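Local coordinates for putative acetamidase/formamidase (Yersinia enterocolitica subsp. palearctica serotype O:3, PDB 5UBU), which probably hydrolyses carbon-nitrogen bonds in linear amides other than peptides, and binds sodium ions, at residues B[183-186]-B[192-195]; B[26-31]-B[86-91]; B[62-67]-B[77-82]; B[175-180]-B[188-193]. All blocks are in the same frame, centred on the assembly; numbering follows the deposited sequence.

Interaction 1: B[183-186]-B[192-195]. With NA (sodium ion), chain H.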
loop_
_atom_site.group_PDB
_atom_site.type_symbol
_atom_site.label_atom_id
_atom_site.label_comp_id
_atom_site.label_asym_id
_atom_site.label_seq_id
_atom_site.Cartn_x
_atom_site.Cartn_y
_atom_site.Cartn_z
ATOM N N ASN B 183 -3.821 17.774 -12.663
ATOM C CA ASN B 183 -3.396 18.938 -11.871
ATOM C C ASN B 183 -1.874 19.026 -11.720
ATOM O O ASN B 183 -1.154 18.034 -11.870
ATOM C CB ASN B 183 -4.142 19.074 -10.520
ATOM C CG ASN B 183 -3.844 17.959 -9.540
ATOM O OD1 ASN B 183 -2.699 17.561 -9.349
ATOM N ND2 ASN B 183 -4.876 17.514 -8.844
ATOM N N SER B 184 -1.408 20.236 -11.435
ATOM C CA SER B 184 0.016 20.521 -11.291
ATOM C C SER B 184 0.649 19.940 -10.030
ATOM O O SER B 184 1.853 20.097 -9.820
ATOM C CB SER B 184 0.233 22.035 -11.327
ATOM O OG SER B 184 -0.511 22.674 -10.300
ATOM N N LEU B 185 -0.148 19.275 -9.194
ATOM C CA LEU B 185 0.382 18.675 -7.978
ATOM C C LEU B 185 0.665 17.183 -8.172
ATOM O O LEU B 185 1.370 16.580 -7.364
ATOM C CB LEU B 185 -0.616 18.851 -6.834
ATOM C CG LEU B 185 -0.096 18.576 -5.414
ATOM C CD1 LEU B 185 0.923 19.632 -5.026
ATOM C CD2 LEU B 185 -1.225 18.563 -4.403
ATOM N N THR B 186 0.148 16.603 -9.252
ATOM C CA THR B 186 0.289 15.171 -9.517
ATOM C C THR B 186 1.314 14.742 -10.598
ATOM O O THR B 186 1.341 15.318 -11.683
ATOM C CB THR B 186 -1.086 14.603 -9.965
ATOM O OG1 THR B 186 -2.074 14.866 -8.964
ATOM C CG2 THR B 186 -1.017 13.105 -10.208
ATOM N N GLY B 192 5.156 15.524 -14.711
ATOM C CA GLY B 192 4.389 16.183 -13.658
ATOM C C GLY B 192 5.200 16.526 -12.424
ATOM O O GLY B 192 6.415 16.712 -12.505
ATOM N N ASN B 193 4.510 16.599 -11.283
ATOM C CA ASN B 193 5.113 16.944 -9.995
ATOM C C ASN B 193 5.857 15.734 -9.419
ATOM O O ASN B 193 5.435 15.124 -8.430
ATOM C CB ASN B 193 4.017 17.431 -9.035
ATOM C CG ASN B 193 4.568 18.048 -7.767
ATOM O OD1 ASN B 193 5.693 18.536 -7.742
ATOM N ND2 ASN B 193 3.759 18.064 -6.718
HETATM N N MSE B 194 6.981 15.409 -10.046
HETATM C CA MSE B 194 7.795 14.261 -9.653
HETATM C C MSE B 194 8.667 14.515 -8.453
HETATM O O MSE B 194 8.924 13.604 -7.673
HETATM C CB MSE B 194 8.702 13.880 -10.820
HETATM C CG MSE B 194 7.898 13.443 -12.041
HETATM SE SE MSE B 194 9.091 13.163 -13.576
HETATM C CE MSE B 194 9.614 15.024 -13.945
ATOM N N ASP B 195 9.141 15.746 -8.305
ATOM C CA ASP B 195 10.018 16.117 -7.197
ATOM C C ASP B 195 11.192 15.130 -7.054
ATOM O O ASP B 195 11.411 14.556 -5.996
ATOM C CB ASP B 195 9.228 16.227 -5.888
ATOM C CG ASP B 195 8.175 17.334 -5.906
ATOM O OD1 ASP B 195 8.300 18.311 -6.680
ATOM O OD2 ASP B 195 7.220 17.236 -5.104
HETATM NA NA NA H . 6.624 19.699 -6.068
HETATM O O HOH W 1 5.257 18.917 -3.620
#
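At the sodium site, Asn193 of 192-195 turns one end of its carboxamide to the metal and the other to Leu185 of 183-186. Its OD1 lies 2.2 Å from the sodium ion. Its ND2 gives Leu185 O a nearly straight hydrogen bond of 2.9 Å, so the amide is gripped at both ends and its flip is fixed. Leu185 O lies in the amide plane of Asn193, yet ND2 stands above the plane of that carbonyl. With CG anti to the backbone N (chi1 -169°), the amide runs alongside Leu185, whose CD1 packs 3.7 Å from ND2. A weak bond from Asn193 N to Thr186 O adds a backbone link. The loop that supplies these carbonyls is itself braced within a type I turn: Leu185 N, 3.1 Å from Asn183 OD1, closes an Asx turn, and Thr186 OG1 adds a second donor to that oxygen from the opposite face, at 2.8 Å. Asp195 holds the ion with both carboxylate oxygens, OD1 at 2.3 Å and OD2 at 2.7 Å; water 1 and Asp220 also bind it. Asp220 serves a second sodium with His222 and Glu236, and such a carboxylate shared by two ions is typical of a dinuclear metal site.

Interaction 2: B[26-31]-B[86-91]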
loop_
_atom_site.group_PDB
_atom_site.type_symbol
_atom_site.label_atom_id
_atom_site.label_comp_id
_atom_site.label_asym_id
_atom_site.label_seq_id
_atom_site.Cartn_x
_atom_site.Cartn_y
_atom_site.Cartn_z
ATOM N N HIS B 26 14.641 31.798 -26.549
ATOM C CA HIS B 26 13.380 32.460 -26.235
ATOM C C HIS B 26 13.378 32.815 -24.760
ATOM O O HIS B 26 13.921 32.071 -23.952
ATOM C CB HIS B 26 12.215 31.530 -26.547
ATOM C CG HIS B 26 12.265 30.948 -27.927
ATOM N ND1 HIS B 26 11.742 31.589 -29.029
ATOM C CD2 HIS B 26 12.793 29.788 -28.382
ATOM C CE1 HIS B 26 11.939 30.842 -30.099
ATOM N NE2 HIS B 26 12.571 29.743 -29.733
ATOM N N HIS B 27 12.786 33.956 -24.419
ATOM C CA HIS B 27 12.725 34.415 -23.034
ATOM C C HIS B 27 11.275 34.295 -22.587
ATOM O O HIS B 27 10.461 35.147 -22.924
ATOM C CB HIS B 27 13.193 35.881 -22.938
ATOM C CG HIS B 27 14.534 36.147 -23.577
ATOM N ND1 HIS B 27 15.726 36.056 -22.888
ATOM C CD2 HIS B 27 14.864 36.477 -24.850
ATOM C CE1 HIS B 27 16.730 36.312 -23.709
ATOM N NE2 HIS B 27 16.234 36.573 -24.906
ATOM N N LEU B 28 10.945 33.225 -21.864
ATOM C CA LEU B 28 9.577 33.011 -21.379
ATOM C C LEU B 28 9.376 33.768 -20.067
ATOM O O LEU B 28 9.422 33.198 -18.987
ATOM C CB LEU B 28 9.254 31.510 -21.248
ATOM C CG LEU B 28 7.855 31.115 -20.739
ATOM C CD1 LEU B 28 6.738 31.863 -21.452
ATOM C CD2 LEU B 28 7.651 29.615 -20.869
ATOM N N THR B 29 9.165 35.071 -20.195
ATOM C CA THR B 29 8.937 35.946 -19.057
ATOM C C THR B 29 7.498 35.803 -18.568
ATOM O O THR B 29 6.686 35.126 -19.193
ATOM C CB THR B 29 9.148 37.424 -19.456
ATOM O OG1 THR B 29 8.210 37.790 -20.475
ATOM C CG2 THR B 29 10.548 37.665 -19.980
ATOM N N GLU B 30 7.191 36.447 -17.449
ATOM C CA GLU B 30 5.839 36.434 -16.905
ATOM C C GLU B 30 4.857 37.140 -17.851
ATOM O O GLU B 30 3.686 36.780 -17.920
ATOM C CB GLU B 30 5.824 37.110 -15.534
ATOM C CG GLU B 30 6.572 36.335 -14.462
ATOM C CD GLU B 30 6.684 37.114 -13.166
ATOM O OE1 GLU B 30 7.297 38.199 -13.218
ATOM O OE2 GLU B 30 6.211 36.647 -12.112
ATOM N N GLU B 31 5.352 38.140 -18.586
ATOM C CA GLU B 31 4.533 38.913 -19.529
ATOM C C GLU B 31 4.159 38.022 -20.727
ATOM O O GLU B 31 3.070 38.150 -21.274
ATOM C CB GLU B 31 5.288 40.191 -19.948
ATOM C CG GLU B 31 4.444 41.410 -20.339
ATOM C CD GLU B 31 3.891 41.423 -21.758
ATOM O OE1 GLU B 31 3.169 42.396 -22.077
ATOM O OE2 GLU B 31 4.177 40.497 -22.563
ATOM N N PRO B 86 2.358 26.715 -9.816
ATOM C CA PRO B 86 1.906 27.404 -11.022
ATOM C C PRO B 86 2.853 27.037 -12.166
ATOM O O PRO B 86 4.071 27.126 -12.001
ATOM C CB PRO B 86 2.044 28.881 -10.651
ATOM C CG PRO B 86 3.035 28.902 -9.544
ATOM C CD PRO B 86 2.716 27.672 -8.761
ATOM N N GLN B 87 2.292 26.638 -13.305
ATOM C CA GLN B 87 3.097 26.181 -14.445
ATOM C C GLN B 87 3.331 27.144 -15.586
ATOM O O GLN B 87 2.427 27.871 -15.979
ATOM C CB GLN B 87 2.421 24.941 -15.070
ATOM C CG GLN B 87 2.313 23.752 -14.133
ATOM C CD GLN B 87 3.668 23.193 -13.762
ATOM O OE1 GLN B 87 4.470 22.821 -14.634
ATOM N NE2 GLN B 87 3.920 23.093 -12.461
ATOM N N ASN B 88 4.564 27.142 -16.093
ATOM C CA ASN B 88 4.915 27.886 -17.302
ATOM C C ASN B 88 4.556 26.928 -18.431
ATOM O O ASN B 88 4.642 25.706 -18.260
ATOM C CB ASN B 88 6.400 28.238 -17.357
ATOM C CG ASN B 88 6.725 29.499 -16.608
ATOM O OD1 ASN B 88 7.271 29.464 -15.518
ATOM N ND2 ASN B 88 6.344 30.633 -17.182
ATOM N N GLY B 89 4.149 27.468 -19.571
ATOM C CA GLY B 89 3.766 26.635 -20.711
ATOM C C GLY B 89 2.295 26.832 -21.035
ATOM O O GLY B 89 1.622 27.644 -20.394
ATOM N N PRO B 90 1.772 26.075 -21.999
ATOM C CA PRO B 90 2.510 25.067 -22.743
ATOM C C PRO B 90 3.411 25.603 -23.853
ATOM O O PRO B 90 3.049 26.555 -24.546
ATOM C CB PRO B 90 1.402 24.218 -23.372
ATOM C CG PRO B 90 0.247 25.127 -23.501
ATOM C CD PRO B 90 0.362 26.148 -22.409
ATOM N N ILE B 91 4.577 24.979 -23.995
ATOM C CA ILE B 91 5.542 25.308 -25.032
ATOM C C ILE B 91 5.325 24.285 -26.143
ATOM O O ILE B 91 5.218 23.095 -25.863
ATOM C CB ILE B 91 6.983 25.218 -24.501
ATOM C CG1 ILE B 91 7.167 26.199 -23.338
ATOM C CG2 ILE B 91 7.991 25.503 -25.614
ATOM C CD1 ILE B 91 8.541 26.198 -22.706
HETATM O O HOH W 2 7.313 33.230 -16.853
#
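The carboxamide of Asn88 meets Leu28 obliquely from one side of its plane, at the nitrogen end: Leu28 CG is 3.9 Å from Asn88 ND2, and CD2 reaches both ND2 and CB. Water 2 and Gln33 OE1, beyond the two segments, each accept a hydrogen bond from ND2, a pairing that uses the amide's donors and fixes its rotation. The contact lies between two stacked beta sheets: strand 25-28 is an outermost strand of the large mixed sheet within this chain, and strand 87-93 belongs to the sheet facing it. The short strand axes pass 9.9 Å apart at an angle of 137°, a layered arrangement filled by side chains, with no direct backbone pairing across. The side chains of Leu28 and Asn88 run alongside each other, pointing opposite ways. Leu28 holds CG anti to its nitrogen (chi1 180°), which carries its methyls into the gap, where CD2 meets Ile91 CD1 at 4.0 Å. Val56 and Ile50 of neighbouring strands touch Leu28 and Ile91 respectively, and Val58 touches Asn88, so apolar side chains flank the amide while water 2 and Gln33 take its N-H groups. Gln33 OE1 also accepts from Gly89 N and thereby ties strand 87-93 to the end of helix 30-33, which Thr29 caps through its hydroxyl. Leu28 is the centre of an inverse gamma turn where its strand gives way to that helix. Its carbonyl takes part in the water bridge: water 2 donates to Leu28 O over 3.0 Å and accepts from Asn88 ND2 over 2.8 Å.

Interaction 3: B[62-67]-B[77-82]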
loop_
_atom_site.group_PDB
_atom_site.type_symbol
_atom_site.label_atom_id
_atom_site.label_comp_id
_atom_site.label_asym_id
_atom_site.label_seq_id
_atom_site.Cartn_x
_atom_site.Cartn_y
_atom_site.Cartn_z
ATOM N N ASP B 62 7.365 30.501 -7.693
ATOM C CA ASP B 62 7.461 29.483 -6.656
ATOM C C ASP B 62 6.162 28.674 -6.571
ATOM O O ASP B 62 5.156 29.038 -7.171
ATOM C CB ASP B 62 7.888 30.083 -5.293
ATOM C CG ASP B 62 6.790 30.925 -4.605
ATOM O OD1 ASP B 62 5.595 30.792 -4.941
ATOM O OD2 ASP B 62 7.122 31.699 -3.664
ATOM N N ALA B 63 6.197 27.589 -5.813
ATOM C CA ALA B 63 5.038 26.712 -5.647
ATOM C C ALA B 63 3.773 27.381 -5.098
ATOM O O ALA B 63 2.667 26.874 -5.316
ATOM C CB ALA B 63 5.412 25.546 -4.755
ATOM N N PHE B 64 3.929 28.506 -4.408
ATOM C CA PHE B 64 2.794 29.222 -3.810
ATOM C C PHE B 64 2.376 30.450 -4.626
ATOM O O PHE B 64 1.479 31.190 -4.225
ATOM C CB PHE B 64 3.165 29.647 -2.378
ATOM C CG PHE B 64 3.881 28.572 -1.599
ATOM C CD1 PHE B 64 3.207 27.409 -1.224
ATOM C CD2 PHE B 64 5.229 28.708 -1.257
ATOM C CE1 PHE B 64 3.864 26.407 -0.518
ATOM C CE2 PHE B 64 5.877 27.708 -0.557
ATOM C CZ PHE B 64 5.199 26.555 -0.189
ATOM N N GLU B 65 3.011 30.624 -5.783
ATOM C CA GLU B 65 2.787 31.760 -6.690
ATOM C C GLU B 65 2.920 33.088 -5.923
ATOM O O GLU B 65 2.094 33.983 -6.047
ATOM C CB GLU B 65 1.447 31.630 -7.447
ATOM C CG GLU B 65 1.384 32.509 -8.694
ATOM C CD GLU B 65 0.170 32.287 -9.580
ATOM O OE1 GLU B 65 0.263 32.623 -10.787
ATOM O OE2 GLU B 65 -0.859 31.773 -9.092
ATOM N N GLY B 66 3.979 33.174 -5.114
ATOM C CA GLY B 66 4.284 34.351 -4.309
ATOM C C GLY B 66 3.308 34.712 -3.194
ATOM O O GLY B 66 3.426 35.785 -2.592
ATOM N N ALA B 67 2.369 33.816 -2.886
ATOM C CA ALA B 67 1.366 34.089 -1.845
ATOM C C ALA B 67 1.939 34.157 -0.437
ATOM O O ALA B 67 1.332 34.773 0.444
ATOM C CB ALA B 67 0.259 33.050 -1.895
ATOM N N GLN B 77 -4.827 29.635 5.404
ATOM C CA GLN B 77 -5.608 30.828 5.049
ATOM C C GLN B 77 -5.190 31.444 3.706
ATOM O O GLN B 77 -5.976 32.166 3.094
ATOM C CB GLN B 77 -5.494 31.879 6.154
ATOM C CG GLN B 77 -6.080 31.425 7.482
ATOM C CD GLN B 77 -5.881 32.433 8.604
ATOM O OE1 GLN B 77 -5.274 33.498 8.422
ATOM N NE2 GLN B 77 -6.382 32.090 9.782
ATOM N N LEU B 78 -3.968 31.157 3.251
ATOM C CA LEU B 78 -3.464 31.704 1.981
ATOM C C LEU B 78 -3.421 30.710 0.809
ATOM O O LEU B 78 -3.285 31.127 -0.338
ATOM C CB LEU B 78 -2.064 32.290 2.189
ATOM C CG LEU B 78 -1.921 33.399 3.232
ATOM C CD1 LEU B 78 -0.454 33.806 3.337
ATOM C CD2 LEU B 78 -2.781 34.606 2.892
ATOM N N LEU B 79 -3.536 29.414 1.089
ATOM C CA LEU B 79 -3.487 28.382 0.048
ATOM C C LEU B 79 -4.733 27.512 0.047
ATOM O O LEU B 79 -5.379 27.321 1.083
ATOM C CB LEU B 79 -2.279 27.475 0.282
ATOM C CG LEU B 79 -0.908 28.142 0.392
ATOM C CD1 LEU B 79 0.134 27.114 0.811
ATOM C CD2 LEU B 79 -0.516 28.822 -0.909
ATOM N N LYS B 80 -5.054 26.981 -1.131
ATOM C CA LYS B 80 -6.195 26.083 -1.329
ATOM C C LYS B 80 -5.632 24.871 -2.075
ATOM O O LYS B 80 -5.269 24.981 -3.245
ATOM C CB LYS B 80 -7.286 26.775 -2.154
ATOM C CG LYS B 80 -8.678 26.141 -2.068
ATOM C CD LYS B 80 -9.714 26.931 -2.849
ATOM C CE LYS B 80 -9.985 28.308 -2.245
ATOM N NZ LYS B 80 -11.040 29.039 -2.991
HETATM N N MSE B 81 -5.526 23.725 -1.401
HETATM C CA MSE B 81 -5.011 22.517 -2.054
HETATM C C MSE B 81 -6.045 22.037 -3.056
HETATM O O MSE B 81 -7.237 22.195 -2.814
HETATM C CB MSE B 81 -4.709 21.410 -1.043
HETATM C CG MSE B 81 -3.635 21.758 -0.016
HETATM SE SE MSE B 81 -1.854 21.991 -0.846
HETATM C CE MSE B 81 -1.878 23.940 -0.641
ATOM N N PRO B 82 -5.635 21.447 -4.184
ATOM C CA PRO B 82 -4.234 21.192 -4.558
ATOM C C PRO B 82 -3.609 22.277 -5.451
ATOM O O PRO B 82 -2.673 21.976 -6.195
ATOM C CB PRO B 82 -4.358 19.889 -5.346
ATOM C CG PRO B 82 -5.677 20.029 -6.061
ATOM C CD PRO B 82 -6.565 20.911 -5.199
#
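The ring of Phe64 and the fork of Leu79 lie at a slant to one another. Both methyls of Leu79 come to the CD1 side of the ring from the same side of its plane: the Leu79 CD1 methyl is 3.7 Å from Phe64 CD1 and also near CE1, while its CD2 methyl is 4.0 Å from Phe64 CB, at the root of the ring. Both side chains have CG anti to their own carbonyl carbon (chi1 -43° for Phe64, -55° for Leu79), which swings the ring and the fork into the same gap. Ala67 flanks the pair, its CB 4.4 Å from Leu79 CD2, and Leu78 CD1 sits against Ala67 O at 3.5 Å. The contact is mainly between apolar side chains, with Leu79, the first residue past helix 75-78, more buried than Leu78. The loop opposite keeps its shape through two linked turns, type I over Asp62-Glu65 and type I' over Phe64-Ala67. Asp62 OD1 ties them together, accepting a straight hydrogen bond of 2.9 Å from Gly66 N, which comes from above the carboxylate plane, and a weak one from Phe64 N. Around the Phe64 ring, Leu84, Ile119 and Glu236 also make contact, and Glu236 is a ligand of a sodium ion. The arrangement is that of a loop of two overlapping beta turns packed against the C-terminal end of a short helix, near the metal site.

Interaction 4: B[175-180]-B[188-193]. With NA (sodium ion), chain H.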
loop_
_atom_site.group_PDB
_atom_site.type_symbol
_atom_site.label_atom_id
_atom_site.label_comp_id
_atom_site.label_asym_id
_atom_site.label_seq_id
_atom_site.Cartn_x
_atom_site.Cartn_y
_atom_site.Cartn_z
ATOM N N VAL B 175 4.688 17.001 -20.021
ATOM C CA VAL B 175 4.096 17.199 -21.338
ATOM C C VAL B 175 2.615 16.853 -21.193
ATOM O O VAL B 175 2.229 16.147 -20.263
ATOM C CB VAL B 175 4.782 16.382 -22.444
ATOM C CG1 VAL B 175 6.163 16.938 -22.721
ATOM C CG2 VAL B 175 4.851 14.907 -22.090
ATOM N N SER B 176 1.786 17.361 -22.092
ATOM C CA SER B 176 0.350 17.111 -22.018
ATOM C C SER B 176 -0.080 15.681 -22.303
ATOM O O SER B 176 0.529 15.009 -23.121
ATOM C CB SER B 176 -0.390 18.001 -23.013
ATOM O OG SER B 176 -1.776 17.692 -23.038
ATOM N N PRO B 177 -1.106 15.198 -21.572
ATOM C CA PRO B 177 -1.691 13.911 -21.894
ATOM C C PRO B 177 -2.452 14.073 -23.212
ATOM O O PRO B 177 -2.620 15.195 -23.685
ATOM C CB PRO B 177 -2.675 13.673 -20.748
ATOM C CG PRO B 177 -2.085 14.384 -19.601
ATOM C CD PRO B 177 -1.391 15.584 -20.173
ATOM N N GLU B 178 -2.927 12.978 -23.784
ATOM C CA GLU B 178 -3.652 13.060 -25.042
ATOM C C GLU B 178 -4.957 13.839 -24.889
ATOM O O GLU B 178 -5.196 14.796 -25.638
ATOM C CB GLU B 178 -3.928 11.662 -25.603
ATOM C CG GLU B 178 -4.553 11.693 -26.989
ATOM C CD GLU B 178 -4.700 10.326 -27.623
ATOM O OE1 GLU B 178 -5.299 10.280 -28.713
ATOM O OE2 GLU B 178 -4.227 9.310 -27.057
ATOM N N ILE B 179 -5.784 13.432 -23.919
ATOM C CA ILE B 179 -7.088 14.099 -23.676
ATOM C C ILE B 179 -7.318 14.556 -22.242
ATOM O O ILE B 179 -8.151 15.423 -22.017
ATOM C CB ILE B 179 -8.289 13.220 -24.119
ATOM C CG1 ILE B 179 -8.402 11.934 -23.277
ATOM C CG2 ILE B 179 -8.182 12.897 -25.606
ATOM C CD1 ILE B 179 -9.656 11.137 -23.561
ATOM N N ASP B 180 -6.604 13.975 -21.283
ATOM C CA ASP B 180 -6.756 14.369 -19.881
ATOM C C ASP B 180 -6.029 15.657 -19.566
ATOM O O ASP B 180 -5.167 16.095 -20.319
ATOM C CB ASP B 180 -6.217 13.275 -18.938
ATOM C CG ASP B 180 -7.069 12.022 -18.922
ATOM O OD1 ASP B 180 -8.135 11.996 -19.588
ATOM O OD2 ASP B 180 -6.658 11.060 -18.231
ATOM N N ASP B 188 2.717 11.599 -13.099
ATOM C CA ASP B 188 2.102 10.426 -13.723
ATOM C C ASP B 188 2.988 10.001 -14.908
ATOM O O ASP B 188 4.192 10.274 -14.902
ATOM C CB ASP B 188 0.660 10.796 -14.133
ATOM C CG ASP B 188 -0.269 9.606 -14.200
ATOM O OD1 ASP B 188 0.128 8.527 -14.719
ATOM O OD2 ASP B 188 -1.423 9.782 -13.746
ATOM N N ASN B 189 2.417 9.337 -15.911
ATOM C CA ASN B 189 3.212 8.897 -17.077
ATOM C C ASN B 189 3.585 10.011 -18.065
ATOM O O ASN B 189 4.229 9.754 -19.086
ATOM C CB ASN B 189 2.524 7.722 -17.806
ATOM C CG ASN B 189 1.145 8.065 -18.353
ATOM O OD1 ASN B 189 0.832 9.210 -18.662
ATOM N ND2 ASN B 189 0.329 7.048 -18.506
ATOM N N HIS B 190 3.164 11.229 -17.747
ATOM C CA HIS B 190 3.435 12.406 -18.569
ATOM C C HIS B 190 4.507 13.291 -17.929
ATOM O O HIS B 190 4.879 14.324 -18.491
ATOM C CB HIS B 190 2.153 13.225 -18.700
ATOM C CG HIS B 190 1.769 13.948 -17.445
ATOM N ND1 HIS B 190 1.464 13.293 -16.272
ATOM C CD2 HIS B 190 1.607 15.267 -17.187
ATOM C CE1 HIS B 190 1.162 14.174 -15.337
ATOM N NE2 HIS B 190 1.238 15.381 -15.866
ATOM N N GLY B 191 4.998 12.875 -16.762
ATOM C CA GLY B 191 5.976 13.628 -15.989
ATOM C C GLY B 191 5.183 14.200 -14.822
ATOM O O GLY B 191 4.608 13.450 -14.029
ATOM N N GLY B 192 5.156 15.524 -14.711
ATOM C CA GLY B 192 4.389 16.183 -13.658
ATOM C C GLY B 192 5.200 16.526 -12.424
ATOM O O GLY B 192 6.415 16.712 -12.505
ATOM N N ASN B 193 4.510 16.599 -11.283
ATOM C CA ASN B 193 5.113 16.944 -9.995
ATOM C C ASN B 193 5.857 15.734 -9.419
ATOM O O ASN B 193 5.435 15.124 -8.430
ATOM C CB ASN B 193 4.017 17.431 -9.035
ATOM C CG ASN B 193 4.568 18.048 -7.767
ATOM O OD1 ASN B 193 5.693 18.536 -7.742
ATOM N ND2 ASN B 193 3.759 18.064 -6.718
HETATM NA NA NA H . 6.624 19.699 -6.068
HETATM O O HOH W 1 5.257 18.917 -3.620
#
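A chi1 of 72° places CG of His190 between its own backbone N and carbonyl carbon, folding the imidazole back toward Val175 and Pro177. Val175 O then lies at the ring's edge, in its plane, 3.3 Å from His190 CD2 and equally near His190 CB. On one face of the ring sits Gly192 N, 4.1 Å above the plane and displaced toward the rim; Pro177 CD approaches His190 CD2 obliquely at 4.2 Å. The backbones are joined beside the ring by the hydrogen bond from Val175 N to His190 O, 3.1 Å, next to which Val175 CG2 packs on the same oxygen at 3.6 Å. This is where a tight beta hairpin, strands 187-188 and 191-193, meets the antiparallel neighbour 169-175. Its type I turn runs from Asp188 to Gly191, closed by Asp188 N to Gly191 O at 2.8 Å and by the longer return bond from Gly191 N to Asp188 O. Asp188 OD1 accepts from Asn189 N with its anti lone pair, and Asp188 OD2 forms a salt bridge with Lys318. Ile182 covers Pro177 and His190, while farther along the loop Asp180 OD1 is hydrogen-bonded to Thr39 OG1 of the second subunit.

How the interactions relate
Along the chain, interaction 3 falls within the span between the two segments of interaction 2, and interactions 1 and 4 follow later. These last two lie closest, centres about 9 Å apart, and share Gly192 and Asn193 on strand 191-193, so the hairpin of interaction 4 leads directly into the sodium site of interaction 1. Strands 87-93 and 191-193 belong to the same mixed sheet, linking interaction 2 with both. Interaction 1 also touches interactions 2 and 3: Ser184 packs on Gln87, and Leu185 on Pro82. Pro86 in turn packs on Asp62 and Ala63, joining interactions 2 and 3. Interactions 3 and 4, about 22 Å apart between centres, do not touch. Interaction 1 supplies sodium ligands; interaction 3 brings Phe64 near the metal site.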